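Local coordinates for iron transport multicopper oxidase FET3 (Saccharomyces cerevisiae, PDB 1ZPU), which oxidises Fe(2+) to Fe(3+) with molecular oxygen at four copper ions, feeding the ferric permease FTR1 in high-affinity iron uptake, and also oxidises cuprous copper, at residues A[294-299]-A[438-443]; A[312-317]-A[379-384]; A[385-390]-A[416-421]; A[403-408]-A[444-449]. All coordinates share one frame; numbering follows the deposited sequence.

The four contacts join strands and loops around the third plastocyanin-like domain. Interactions 2 and 4 lie in one sheet, their centres about 13 Å apart, and meet where strands 379-386 and 446-452 pair: I382 N is 2.9 Å from I449 O. Interaction 3, centred about 10 Å from interaction 4, packs a loop on the end of strand 379-386, and H419 O lies 2.8 Å from N446 ND2. Interaction 1 brings the 294-299 loop to strand 438-441; D298 OD1 makes a 2.7 Å salt bridge with R406 NH1 of interaction 4. Interaction 3 comes nearest the type 1 copper ligand H392, about 4 Å from N386 between side chains, whereas interaction 2 lies away from the annotated sites.

Interaction 1: residues A[294-299]-A[438-443]; sequences DNFLDD and TLYVRP
Two side-chain conformations set up the salt bridge between D298 and R442: in D298, CG stands opposite the main-chain nitrogen (chi1 -172°), while R442 is extended from CG to NE and reaches across to the loop. NH2 of R442 lies 3.0 Å from OD2 of D298, which meets the guanidinium at its edge, near the plane. The hydrogen bond within this pair is weak, with an N-H...O angle of 144°. Carboxylate and guanidinium planes stand 85° apart, which rules out a flat two-pronged pairing. OD1 of D298 turns instead to R406 NH1 and F300 N. With an alanine here, R442 NH2 and R406 NH1 would probably both be left without their carboxylate partner. Strand 438-441 is the outermost strand of one sheet of the third plastocyanin-like domain and pairs with strand 392-396, which carries copper ligands H392 and H395; residues 294-299 belong to the long connection arriving from strand 271-277. Beside the salt bridge, OH of Y440 comes to the edge of the F296 ring, 3.8 Å from CE1. D299, salt-bridged through OD2 to R436 and through OD1 to R406, passes OD1 obliquely 4.2 Å from Y440 CE2; the Y440 ring also meets Y229 edge-to-face.

Interaction 2: residues A[312-317]-A[379-384]; sequences GEPDHV and IVEIVL
Parallel strand pairing joins the start of strand 316-326 to strand 379-386, two neighbours in a mixed sheet of the third cupredoxin-like beta-sandwich of this multicopper oxidase. The evidence is the register: H316 pairs with V380 and V317 with E381, at CA-CA distances of 4.9 and 4.8 Å. H316 straddles its partner strand in the parallel fashion, giving its N-H to I379 O and receiving E381 N on its own carbonyl, where N and O are 2.9 Å apart and the C=O...N angle is 170°. I379 O is gripped twice, since D315 N also donates to it at 2.8 Å from within the carbonyl plane, whereas H316 N comes from a tilt of 18°. On one face, V317 and E381 lie side by side and point the same way, and CG1 of V317 reaches V383 CG2 at 3.9 Å. The extended E381 chain packs its CB 3.7 Å from P314 CB, and its OE1 is salt-bridged to R450 of strand 446-452. D315 closes the end of the pairing: with CG placed beside its own nitrogen, OD2 takes the N-H of I379 through its anti lone pair, 2.8 Å from I379 N and nearly straight at 170°.

Interaction 3: residues A[385-390]-A[416-421]; sequences NNQDTG and EVPHSF
N385, P418 and S420 bury the most surface here, and they meet as two separate pieces. At the first, N385 reaches toward the loop and its OD1 accepts the N-H of F421, 2.9 Å from F421 N. The N-H...O angle of 162° is fairly straight, although the donor is tilted 32° from the amide's carbonyl plane. S420 lies against the same amide: its OG is 3.3 Å from N385 CG. The other amide atom, ND2, bonds to D321 OD1, which fixes which way round the N385 amide sits. At the second piece the P418 ring packs on the strand end, CB lying 3.8 Å from N386 O and 4.1 Å from Q387 NE2, with the bent Q387 side chain crossing it at about a right angle. Beyond this point the chain turns through two successive Asx turns, N386 OD1 taking D388 N and D388 OD2 taking G390 N. D388 OD2 also bonds to the type 1 copper ligand H392, as a second-shell residue. The 416-421 loop, between strands 401-406 and 434-436, thus flanks the end of strand 379-386, which has strand 316-326 and strand 446-452 as its sheet neighbours.

Interaction 4: residues A[403-408]-A[444-449]; sequences TIQRDR and QSNFVI
V448 and its two partners, I404 and Q405, form the tightly packed end of this antiparallel pairing, while the D407-R408 end opens toward solvent. The axes of strands 403-406 and 446-449 run at 171° with a closest approach of 4.4 Å. Both I404 N and Q405 N donate to V448 O, at 3.0 and 3.3 Å; Q405 O in turn accepts V448 N at 2.7 Å. I404 turns CG1 between its backbone nitrogen and carbonyl carbon (chi1 69°), bringing CD1 obliquely across to 3.7 Å from V448 CG1. On the face carrying R406 and F447, the two CB atoms are 4.1 Å apart and the F447 ring packs on L439 and V441 of strand 438-441. N446 links the two ends. Its OD1 accepts Q405 NE2 at 2.8 Å, nearly in the plane of the Q405 amide, while ND2 bonds to H419 O and only weakly to D407 OD2, which is hydrogen-bonded to Y410 OH. With an alanine in place of N446, Q405 NE2 would probably lose its acceptor and H419 O its side-chain donor, leaving the Q405 amide freer to turn. At the looser end R408 points its CB away and is tied here by its carbonyl, 2.6 Å from the donor S445 OG. The one-residue register shift between T403 and Q405, with two residues facing V448, defines a classic beta bulge within a cupredoxin-like sandwich.

Interaction 1: residues A[294-299]-A[438-443]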
# COMPACT_ATOMS: atom_id res chain seq x y z
N ASP A 294 -13.97 -7.25 18.07
CA ASP A 294 -12.92 -8.26 18.25
C ASP A 294 -13.17 -9.51 17.42
O ASP A 294 -12.34 -10.43 17.45
CB ASP A 294 -12.76 -8.66 19.73
CG ASP A 294 -12.33 -7.50 20.64
OD1 ASP A 294 -12.05 -6.39 20.15
OD2 ASP A 294 -12.28 -7.70 21.87
N ASN A 295 -14.28 -9.57 16.69
CA ASN A 295 -14.63 -10.79 15.95
C ASN A 295 -14.62 -10.64 14.44
O ASN A 295 -15.25 -11.42 13.73
CB ASN A 295 -15.98 -11.34 16.41
CG ASN A 295 -16.03 -11.59 17.89
OD1 ASN A 295 -15.13 -12.21 18.45
ND2 ASN A 295 -17.08 -11.09 18.54
N PHE A 296 -13.87 -9.65 13.96
CA PHE A 296 -13.65 -9.50 12.52
C PHE A 296 -12.88 -10.70 11.99
O PHE A 296 -12.16 -11.37 12.74
CB PHE A 296 -12.87 -8.20 12.23
CG PHE A 296 -11.56 -8.10 12.97
CD1 PHE A 296 -10.40 -8.65 12.45
CD2 PHE A 296 -11.51 -7.49 14.22
CE1 PHE A 296 -9.20 -8.57 13.14
CE2 PHE A 296 -10.32 -7.41 14.93
CZ PHE A 296 -9.16 -7.96 14.39
N LEU A 297 -13.02 -10.96 10.69
CA LEU A 297 -12.28 -12.02 10.01
C LEU A 297 -10.76 -11.85 10.11
O LEU A 297 -10.22 -10.80 9.80
CB LEU A 297 -12.67 -12.05 8.54
CG LEU A 297 -11.91 -12.99 7.61
CD1 LEU A 297 -12.37 -14.42 7.85
CD2 LEU A 297 -12.15 -12.55 6.18
N ASP A 298 -10.07 -12.90 10.56
CA ASP A 298 -8.61 -12.94 10.51
C ASP A 298 -8.19 -13.51 9.16
O ASP A 298 -8.30 -14.71 8.91
CB ASP A 298 -8.01 -13.76 11.67
CG ASP A 298 -6.49 -13.65 11.74
OD1 ASP A 298 -5.87 -13.18 10.76
OD2 ASP A 298 -5.90 -14.05 12.78
N ASP A 299 -7.71 -12.62 8.29
CA ASP A 299 -7.36 -12.96 6.92
C ASP A 299 -6.28 -14.03 6.82
O ASP A 299 -6.10 -14.61 5.76
CB ASP A 299 -6.96 -11.71 6.15
CG ASP A 299 -5.84 -10.94 6.82
OD1 ASP A 299 -5.87 -10.78 8.06
OD2 ASP A 299 -4.92 -10.46 6.11
N THR A 438 -0.28 -7.10 1.15
CA THR A 438 -0.22 -6.17 2.26
C THR A 438 -0.75 -6.89 3.50
O THR A 438 -1.83 -7.47 3.47
CB THR A 438 -1.02 -4.89 1.93
OG1 THR A 438 -0.60 -4.38 0.65
CG2 THR A 438 -0.84 -3.82 3.00
N LEU A 439 0.03 -6.82 4.57
CA LEU A 439 -0.19 -7.61 5.77
C LEU A 439 0.23 -6.80 6.98
O LEU A 439 1.26 -6.17 6.96
CB LEU A 439 0.66 -8.89 5.70
CG LEU A 439 0.61 -9.88 6.87
CD1 LEU A 439 -0.59 -10.83 6.75
CD2 LEU A 439 1.92 -10.65 6.98
N TYR A 440 -0.57 -6.83 8.04
CA TYR A 440 -0.23 -6.13 9.28
C TYR A 440 0.46 -7.03 10.31
O TYR A 440 0.11 -8.20 10.47
CB TYR A 440 -1.48 -5.46 9.89
CG TYR A 440 -2.58 -6.37 10.43
CD1 TYR A 440 -2.46 -6.98 11.68
CD2 TYR A 440 -3.75 -6.59 9.72
CE1 TYR A 440 -3.46 -7.81 12.18
CE2 TYR A 440 -4.76 -7.38 10.21
CZ TYR A 440 -4.61 -8.00 11.45
OH TYR A 440 -5.61 -8.81 11.97
N VAL A 441 1.46 -6.47 11.00
CA VAL A 441 1.92 -7.01 12.28
C VAL A 441 1.08 -6.41 13.38
O VAL A 441 0.74 -5.22 13.34
CB VAL A 441 3.33 -6.58 12.68
CG1 VAL A 441 4.23 -7.79 12.87
CG2 VAL A 441 3.90 -5.52 11.75
N ARG A 442 0.78 -7.23 14.39
CA ARG A 442 0.08 -6.75 15.56
C ARG A 442 1.07 -6.04 16.48
O ARG A 442 2.29 -6.20 16.34
CB ARG A 442 -0.66 -7.91 16.25
CG ARG A 442 -1.87 -8.38 15.44
CD ARG A 442 -2.54 -9.59 16.05
NE ARG A 442 -3.65 -10.06 15.22
CZ ARG A 442 -3.66 -11.20 14.52
NH1 ARG A 442 -2.62 -12.02 14.56
NH2 ARG A 442 -4.72 -11.51 13.79
N PRO A 443 0.55 -5.20 17.40
CA PRO A 443 1.41 -4.53 18.38
C PRO A 443 2.41 -5.46 19.06
O PRO A 443 2.04 -6.51 19.62
CB PRO A 443 0.40 -4.00 19.40
CG PRO A 443 -0.78 -3.69 18.57
CD PRO A 443 -0.86 -4.80 17.57

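Interaction 2: residues A[312-317]-A[379-384]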
# COMPACT_ATOMS: atom_id res chain seq x y z
N GLY A 312 9.31 -24.51 0.28
CA GLY A 312 10.30 -25.25 1.05
C GLY A 312 11.25 -24.34 1.81
O GLY A 312 11.12 -23.11 1.78
N GLU A 313 12.22 -24.94 2.48
CA GLU A 313 13.14 -24.17 3.31
C GLU A 313 13.76 -22.98 2.56
O GLU A 313 14.21 -23.12 1.42
CB GLU A 313 14.21 -25.07 3.95
CG GLU A 313 13.66 -26.00 5.04
CD GLU A 313 13.05 -25.26 6.24
OE1 GLU A 313 13.71 -25.23 7.30
OE2 GLU A 313 11.93 -24.72 6.13
N PRO A 314 13.76 -21.80 3.20
CA PRO A 314 14.21 -20.55 2.59
C PRO A 314 15.69 -20.55 2.26
O PRO A 314 16.50 -20.97 3.09
CB PRO A 314 13.96 -19.50 3.69
CG PRO A 314 13.10 -20.16 4.69
CD PRO A 314 13.34 -21.61 4.60
N ASP A 315 16.03 -20.09 1.07
CA ASP A 315 17.42 -19.93 0.65
C ASP A 315 18.02 -18.65 1.22
O ASP A 315 19.24 -18.53 1.38
CB ASP A 315 17.51 -19.89 -0.87
CG ASP A 315 17.00 -21.16 -1.50
OD1 ASP A 315 17.55 -22.24 -1.18
OD2 ASP A 315 16.06 -21.08 -2.31
N HIS A 316 17.16 -17.70 1.53
CA HIS A 316 17.56 -16.38 1.93
C HIS A 316 16.59 -15.91 3.01
O HIS A 316 15.40 -15.75 2.75
CB HIS A 316 17.50 -15.45 0.71
CG HIS A 316 18.24 -14.16 0.88
ND1 HIS A 316 18.64 -13.68 2.11
CD2 HIS A 316 18.61 -13.23 -0.02
CE1 HIS A 316 19.24 -12.52 1.95
NE2 HIS A 316 19.24 -12.22 0.67
N VAL A 317 17.10 -15.70 4.22
CA VAL A 317 16.28 -15.16 5.32
C VAL A 317 16.67 -13.72 5.64
O VAL A 317 17.82 -13.43 5.94
CB VAL A 317 16.34 -16.03 6.60
CG1 VAL A 317 15.46 -15.44 7.70
CG2 VAL A 317 15.90 -17.44 6.29
N ILE A 379 14.09 -19.09 -2.77
CA ILE A 379 12.97 -18.88 -1.88
C ILE A 379 13.40 -17.91 -0.77
O ILE A 379 14.35 -18.19 -0.02
CB ILE A 379 12.42 -20.22 -1.34
CG1 ILE A 379 11.68 -20.95 -2.46
CG2 ILE A 379 11.51 -20.00 -0.12
CD1 ILE A 379 11.86 -22.46 -2.42
N VAL A 380 12.73 -16.77 -0.71
CA VAL A 380 13.05 -15.71 0.25
C VAL A 380 12.04 -15.68 1.39
O VAL A 380 10.85 -15.81 1.18
CB VAL A 380 13.08 -14.31 -0.43
CG1 VAL A 380 13.47 -13.22 0.57
CG2 VAL A 380 14.05 -14.30 -1.60
N GLU A 381 12.55 -15.50 2.61
CA GLU A 381 11.71 -15.38 3.78
C GLU A 381 12.03 -14.07 4.50
O GLU A 381 13.20 -13.78 4.80
CB GLU A 381 11.93 -16.58 4.70
CG GLU A 381 11.42 -16.42 6.12
CD GLU A 381 11.56 -17.70 6.94
OE1 GLU A 381 10.81 -18.67 6.66
OE2 GLU A 381 12.40 -17.75 7.86
N ILE A 382 11.00 -13.27 4.74
CA ILE A 382 11.13 -12.05 5.52
C ILE A 382 10.57 -12.29 6.92
O ILE A 382 9.42 -12.64 7.09
CB ILE A 382 10.42 -10.84 4.84
CG1 ILE A 382 11.19 -10.42 3.60
CG2 ILE A 382 10.35 -9.65 5.78
CD1 ILE A 382 10.40 -9.54 2.65
N VAL A 383 11.43 -12.11 7.91
CA VAL A 383 11.02 -12.18 9.30
C VAL A 383 10.95 -10.76 9.83
O VAL A 383 11.95 -10.04 9.85
CB VAL A 383 12.01 -13.02 10.16
CG1 VAL A 383 11.54 -13.08 11.61
CG2 VAL A 383 12.16 -14.43 9.60
N LEU A 384 9.77 -10.35 10.26
CA LEU A 384 9.58 -9.02 10.77
C LEU A 384 9.18 -9.06 12.24
O LEU A 384 8.17 -9.66 12.59
CB LEU A 384 8.55 -8.28 9.91
CG LEU A 384 8.32 -6.79 10.19
CD1 LEU A 384 8.16 -6.03 8.90
CD2 LEU A 384 7.12 -6.56 11.07

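Interaction 3: residues A[385-390]-A[416-421]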
# COMPACT_ATOMS: atom_id res chain seq x y z
N ASN A 385 10.00 -8.44 13.08
CA ASN A 385 9.77 -8.35 14.52
C ASN A 385 9.42 -6.93 14.96
O ASN A 385 10.28 -6.05 15.01
CB ASN A 385 11.01 -8.83 15.28
CG ASN A 385 11.42 -10.23 14.90
OD1 ASN A 385 10.61 -11.16 14.93
ND2 ASN A 385 12.69 -10.41 14.56
N ASN A 386 8.14 -6.70 15.28
CA ASN A 386 7.69 -5.39 15.77
C ASN A 386 8.14 -5.11 17.19
O ASN A 386 7.70 -5.78 18.13
CB ASN A 386 6.17 -5.24 15.67
CG ASN A 386 5.72 -3.80 15.85
OD1 ASN A 386 6.50 -2.87 15.69
ND2 ASN A 386 4.44 -3.61 16.18
N GLN A 387 9.01 -4.13 17.34
CA GLN A 387 9.48 -3.70 18.66
C GLN A 387 8.69 -2.47 19.10
O GLN A 387 8.88 -1.95 20.20
CB GLN A 387 10.96 -3.35 18.57
CG GLN A 387 11.81 -3.96 19.65
CD GLN A 387 12.29 -5.34 19.27
OE1 GLN A 387 12.42 -5.66 18.09
NE2 GLN A 387 12.57 -6.17 20.28
N ASP A 388 7.80 -2.01 18.22
CA ASP A 388 6.94 -0.84 18.44
C ASP A 388 5.56 -1.29 18.92
O ASP A 388 5.11 -2.38 18.56
CB ASP A 388 6.80 -0.04 17.13
CG ASP A 388 5.83 1.13 17.26
OD1 ASP A 388 6.12 2.06 18.05
OD2 ASP A 388 4.77 1.13 16.58
N THR A 389 4.87 -0.44 19.70
CA THR A 389 3.59 -0.86 20.28
C THR A 389 2.39 -0.64 19.36
O THR A 389 1.26 -0.74 19.80
CB THR A 389 3.29 -0.25 21.67
OG1 THR A 389 2.96 1.13 21.51
CG2 THR A 389 4.46 -0.38 22.59
N GLY A 390 2.64 -0.34 18.09
CA GLY A 390 1.54 -0.10 17.14
C GLY A 390 1.34 -1.20 16.10
O GLY A 390 2.14 -2.12 15.99
N GLU A 416 2.81 -6.60 28.70
CA GLU A 416 3.54 -7.54 27.85
C GLU A 416 4.61 -6.84 27.03
O GLU A 416 4.45 -5.69 26.63
CB GLU A 416 2.58 -8.28 26.93
CG GLU A 416 1.52 -9.05 27.67
CD GLU A 416 0.57 -9.75 26.73
OE1 GLU A 416 0.46 -10.99 26.85
OE2 GLU A 416 -0.06 -9.09 25.87
N VAL A 417 5.70 -7.57 26.81
CA VAL A 417 6.84 -7.09 26.03
C VAL A 417 6.81 -7.66 24.60
O VAL A 417 6.03 -8.58 24.32
CB VAL A 417 8.21 -7.46 26.70
CG1 VAL A 417 8.54 -6.50 27.83
CG2 VAL A 417 8.21 -8.92 27.18
N PRO A 418 7.63 -7.10 23.69
CA PRO A 418 7.76 -7.62 22.32
C PRO A 418 8.31 -9.04 22.25
O PRO A 418 9.21 -9.40 23.01
CB PRO A 418 8.77 -6.65 21.68
CG PRO A 418 8.68 -5.41 22.51
CD PRO A 418 8.47 -5.90 23.90
N HIS A 419 7.78 -9.84 21.33
CA HIS A 419 8.27 -11.19 21.08
C HIS A 419 8.64 -11.38 19.62
O HIS A 419 7.85 -11.09 18.72
CB HIS A 419 7.26 -12.23 21.55
CG HIS A 419 7.12 -12.27 23.03
ND1 HIS A 419 6.20 -11.51 23.71
CD2 HIS A 419 7.82 -12.95 23.97
CE1 HIS A 419 6.32 -11.73 25.01
NE2 HIS A 419 7.30 -12.59 25.19
N SER A 420 9.87 -11.84 19.39
CA SER A 420 10.35 -12.10 18.04
C SER A 420 9.93 -13.48 17.56
O SER A 420 9.55 -14.34 18.36
CB SER A 420 11.88 -11.99 17.99
OG SER A 420 12.30 -10.65 18.06
N PHE A 421 9.97 -13.68 16.24
CA PHE A 421 9.83 -15.02 15.69
C PHE A 421 11.04 -15.82 16.10
O PHE A 421 12.16 -15.33 16.01
CB PHE A 421 9.76 -14.96 14.16
CG PHE A 421 9.77 -16.32 13.51
CD1 PHE A 421 8.69 -17.18 13.64
CD2 PHE A 421 10.87 -16.73 12.76
CE1 PHE A 421 8.70 -18.44 13.04
CE2 PHE A 421 10.89 -17.98 12.15
CZ PHE A 421 9.80 -18.83 12.29

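Interaction 4: residues A[403-408]-A[444-449]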
# COMPACT_ATOMS: atom_id res chain seq x y z
N THR A 403 1.73 -15.87 3.64
CA THR A 403 1.75 -15.53 5.06
C THR A 403 1.77 -16.81 5.86
O THR A 403 0.76 -17.51 5.95
CB THR A 403 0.49 -14.74 5.46
OG1 THR A 403 0.34 -13.60 4.60
CG2 THR A 403 0.60 -14.27 6.89
N ILE A 404 2.92 -17.12 6.44
CA ILE A 404 3.07 -18.41 7.14
C ILE A 404 3.00 -18.30 8.68
O ILE A 404 2.68 -19.28 9.36
CB ILE A 404 4.32 -19.18 6.68
CG1 ILE A 404 5.59 -18.47 7.14
CG2 ILE A 404 4.32 -19.34 5.17
CD1 ILE A 404 6.77 -19.36 7.15
N GLN A 405 3.32 -17.12 9.21
CA GLN A 405 3.06 -16.79 10.62
C GLN A 405 2.75 -15.31 10.81
O GLN A 405 3.40 -14.46 10.20
CB GLN A 405 4.22 -17.20 11.55
CG GLN A 405 4.04 -16.68 12.99
CD GLN A 405 4.90 -17.38 14.03
OE1 GLN A 405 4.87 -18.60 14.17
NE2 GLN A 405 5.66 -16.59 14.78
N ARG A 406 1.76 -15.03 11.64
CA ARG A 406 1.47 -13.68 12.08
C ARG A 406 0.96 -13.73 13.51
O ARG A 406 -0.23 -13.92 13.76
CB ARG A 406 0.43 -13.03 11.17
CG ARG A 406 0.13 -11.61 11.58
CD ARG A 406 -1.34 -11.39 11.67
NE ARG A 406 -1.74 -10.51 10.60
CZ ARG A 406 -2.88 -10.60 9.93
NH1 ARG A 406 -3.75 -11.56 10.21
NH2 ARG A 406 -3.13 -9.71 8.96
N ASP A 407 1.88 -13.54 14.46
CA ASP A 407 1.61 -13.79 15.88
C ASP A 407 0.54 -12.83 16.46
O ASP A 407 0.21 -11.81 15.84
CB ASP A 407 2.93 -13.75 16.66
CG ASP A 407 2.92 -14.63 17.91
OD1 ASP A 407 1.87 -15.21 18.26
OD2 ASP A 407 3.98 -14.73 18.56
N ARG A 408 0.02 -13.18 17.64
CA ARG A 408 -1.03 -12.44 18.34
C ARG A 408 -0.56 -11.07 18.83
O ARG A 408 0.64 -10.79 18.82
CB ARG A 408 -1.53 -13.24 19.55
CG ARG A 408 -0.53 -13.32 20.71
CD ARG A 408 -1.07 -14.14 21.86
NE ARG A 408 -0.13 -14.28 22.97
CZ ARG A 408 0.00 -13.42 23.99
NH1 ARG A 408 -0.73 -12.32 24.04
NH2 ARG A 408 0.88 -13.65 24.95
N GLN A 444 3.68 -5.08 18.99
CA GLN A 444 4.78 -5.77 19.66
C GLN A 444 4.91 -7.24 19.25
O GLN A 444 5.48 -8.05 19.97
CB GLN A 444 4.66 -5.64 21.18
CG GLN A 444 4.53 -4.20 21.69
CD GLN A 444 4.98 -4.06 23.15
OE1 GLN A 444 5.92 -3.31 23.44
NE2 GLN A 444 4.33 -4.79 24.05
N SER A 445 4.40 -7.58 18.07
CA SER A 445 4.37 -8.97 17.63
C SER A 445 5.32 -9.24 16.46
O SER A 445 6.31 -8.54 16.28
CB SER A 445 2.94 -9.40 17.30
OG SER A 445 2.82 -10.80 17.40
N ASN A 446 5.02 -10.27 15.67
CA ASN A 446 5.88 -10.67 14.57
C ASN A 446 5.10 -11.30 13.44
O ASN A 446 3.96 -11.73 13.63
CB ASN A 446 6.98 -11.64 15.06
CG ASN A 446 6.42 -12.87 15.76
OD1 ASN A 446 5.98 -13.83 15.13
ND2 ASN A 446 6.45 -12.85 17.08
N PHE A 447 5.71 -11.34 12.26
CA PHE A 447 5.19 -12.15 11.18
C PHE A 447 6.30 -12.72 10.32
O PHE A 447 7.45 -12.27 10.39
CB PHE A 447 4.09 -11.45 10.37
CG PHE A 447 4.56 -10.33 9.45
CD1 PHE A 447 3.88 -9.12 9.42
CD2 PHE A 447 5.62 -10.51 8.56
CE1 PHE A 447 4.26 -8.09 8.56
CE2 PHE A 447 6.01 -9.48 7.71
CZ PHE A 447 5.32 -8.27 7.70
N VAL A 448 5.96 -13.75 9.55
CA VAL A 448 6.90 -14.38 8.63
C VAL A 448 6.18 -14.61 7.30
O VAL A 448 5.11 -15.22 7.25
CB VAL A 448 7.46 -15.71 9.17
CG1 VAL A 448 8.52 -16.26 8.23
CG2 VAL A 448 8.06 -15.54 10.53
N ILE A 449 6.79 -14.10 6.24
CA ILE A 449 6.27 -14.26 4.90
C ILE A 449 7.32 -14.91 4.02
O ILE A 449 8.51 -14.76 4.27
CB ILE A 449 5.83 -12.93 4.27
CG1 ILE A 449 6.99 -11.92 4.26
CG2 ILE A 449 4.64 -12.37 5.00
CD1 ILE A 449 6.72 -10.68 3.43